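Local coordinates for protein 3-hydroxyisobutyrate dehydrogenase (Salmonella typhimurium, PDB 3G0O) that probably oxidises L-threonate to 2-oxo-tetronate, using NAD(+) in preference to NADP(+), as a member of the 3-hydroxyisobutyrate dehydrogenase-related family, at residues Thr141-Gly146 / Ser176-Ile181. Residues are numbered along the deposited sequence; the frame is centred on the assembly and turned at random.
Sequences TVMASG and STVKII
Met143, modelled as selenomethionine, carries nearly everything from the strand side, reaching across to Val178 and Lys179 on the helix. Its CG sits between the backbone N and the carbonyl carbon (chi1 40°), and further bends at chi2 and chi3 lay the selenium against the helix backbone, with Met143 SE 3.8 Å from Lys179 CA. The tight part is here: Val178 CG1 touches both Met143 CB and Met143 SE, each at 3.9 Å, while Met143 SE also meets Lys179 CD at 4.0 Å, alongside the lysine chain. These are apolar contacts; the polar end of Lys179 leads away from strand 140-145, and its NZ is hydrogen-bonded to Thr103 OG1 and, weakly, to Val128 O. Lys179 is a predicted active-site residue, and its side chain lies about 5 Å from a bound L(+)-tartaric acid, so the selenium packs against the stem of a probable active-site group. Toward Ser145 the fit is looser: Ser145 OG stays 5.0 Å from Ser176 N, its nearest atom on the helix segment, and is hydrogen-bonded instead to Thr171 O, just ahead of helix 174-202, and to Gly175 N in its first turn. The contact thus ties strand 140-145 of the Rossmann-type nucleotide-binding domain, running between strands 122-129 and 162-169, to long helix 174-202, with Val213 and Met210 of the second subunit packing on Met143 and Val178, respectively.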
loop_
_atom_site.group_PDB
_atom_site.type_symbol
_atom_site.label_atom_id
_atom_site.label_comp_id
_atom_site.label_asym_id
_atom_site.label_seq_id
_atom_site.Cartn_x
_atom_site.Cartn_y
_atom_site.Cartn_z
ATOM N N THR A 141 10.698 -11.383 -6.354
ATOM C CA THR A 141 11.293 -10.142 -6.818
ATOM C C THR A 141 12.644 -10.155 -6.123
ATOM O O THR A 141 12.723 -10.348 -4.910
ATOM C CB THR A 141 10.497 -8.904 -6.385
ATOM O OG1 THR A 141 9.358 -8.752 -7.241
ATOM C CG2 THR A 141 11.359 -7.652 -6.487
ATOM N N VAL A 142 13.712 -9.981 -6.892
ATOM C CA VAL A 142 15.045 -9.999 -6.316
ATOM C C VAL A 142 15.739 -8.659 -6.498
ATOM O O VAL A 142 15.729 -8.089 -7.586
ATOM C CB VAL A 142 15.919 -11.097 -6.965
ATOM C CG1 VAL A 142 17.231 -11.245 -6.204
ATOM C CG2 VAL A 142 15.159 -12.418 -6.993
HETATM N N MSE A 143 16.312 -8.149 -5.413
HETATM C CA MSE A 143 17.058 -6.900 -5.449
HETATM C C MSE A 143 18.491 -7.339 -5.176
HETATM O O MSE A 143 18.929 -7.447 -4.029
HETATM C CB MSE A 143 16.530 -5.917 -4.392
HETATM C CG MSE A 143 16.155 -6.519 -3.052
HETATM SE SE MSE A 143 14.536 -5.687 -2.321
HETATM C CE MSE A 143 13.307 -7.124 -2.712
ATOM N N ALA A 144 19.217 -7.600 -6.256
ATOM C CA ALA A 144 20.572 -8.114 -6.152
ATOM C C ALA A 144 21.702 -7.244 -6.659
ATOM O O ALA A 144 21.533 -6.422 -7.557
ATOM C CB ALA A 144 20.637 -9.474 -6.846
ATOM N N SER A 145 22.870 -7.453 -6.063
ATOM C CA SER A 145 24.078 -6.748 -6.454
ATOM C C SER A 145 25.228 -7.738 -6.285
ATOM O O SER A 145 25.238 -8.541 -5.349
ATOM C CB SER A 145 24.298 -5.504 -5.582
ATOM O OG SER A 145 24.535 -5.846 -4.231
ATOM N N GLY A 146 26.189 -7.686 -7.200
ATOM C CA GLY A 146 27.315 -8.599 -7.135
ATOM C C GLY A 146 27.989 -8.718 -8.486
ATOM O O GLY A 146 27.529 -8.136 -9.470
ATOM N N SER A 176 21.331 -5.255 -0.389
ATOM C CA SER A 176 20.828 -5.206 0.982
ATOM C C SER A 176 20.334 -3.811 1.357
ATOM O O SER A 176 19.404 -3.674 2.151
ATOM C CB SER A 176 21.900 -5.664 1.974
ATOM O OG SER A 176 22.101 -7.069 1.904
ATOM N N THR A 177 20.950 -2.779 0.786
ATOM C CA THR A 177 20.521 -1.410 1.067
ATOM C C THR A 177 19.108 -1.207 0.524
ATOM O O THR A 177 18.269 -0.563 1.160
ATOM C CB THR A 177 21.467 -0.375 0.422
ATOM O OG1 THR A 177 22.745 -0.435 1.067
ATOM C CG2 THR A 177 20.899 1.040 0.565
ATOM N N VAL A 178 18.847 -1.764 -0.652
ATOM C CA VAL A 178 17.525 -1.642 -1.256
ATOM C C VAL A 178 16.494 -2.391 -0.421
ATOM O O VAL A 178 15.378 -1.905 -0.230
ATOM C CB VAL A 178 17.523 -2.182 -2.698
ATOM C CG1 VAL A 178 16.097 -2.257 -3.237
ATOM C CG2 VAL A 178 18.367 -1.274 -3.580
ATOM N N LYS A 179 16.871 -3.571 0.075
ATOM C CA LYS A 179 15.983 -4.381 0.908
ATOM C C LYS A 179 15.632 -3.630 2.192
ATOM O O LYS A 179 14.494 -3.672 2.656
ATOM C CB LYS A 179 16.646 -5.719 1.264
ATOM C CG LYS A 179 15.798 -6.639 2.151
ATOM C CD LYS A 179 14.442 -6.926 1.518
ATOM C CE LYS A 179 13.563 -7.812 2.399
ATOM N NZ LYS A 179 14.120 -9.182 2.584
ATOM N N ILE A 180 16.618 -2.950 2.769
ATOM C CA ILE A 180 16.391 -2.187 3.995
ATOM C C ILE A 180 15.337 -1.113 3.750
ATOM O O ILE A 180 14.400 -0.962 4.532
ATOM C CB ILE A 180 17.693 -1.513 4.489
ATOM C CG1 ILE A 180 18.652 -2.582 5.016
ATOM C CG2 ILE A 180 17.381 -0.477 5.573
ATOM C CD1 ILE A 180 20.044 -2.075 5.303
ATOM N N ILE A 181 15.490 -0.367 2.661
ATOM C CA ILE A 181 14.527 0.676 2.344
ATOM C C ILE A 181 13.155 0.036 2.129
ATOM O O ILE A 181 12.139 0.550 2.595
ATOM C CB ILE A 181 14.964 1.458 1.094
ATOM C CG1 ILE A 181 16.323 2.111 1.360
ATOM C CG2 ILE A 181 13.923 2.511 0.744
ATOM C CD1 ILE A 181 16.914 2.825 0.175
#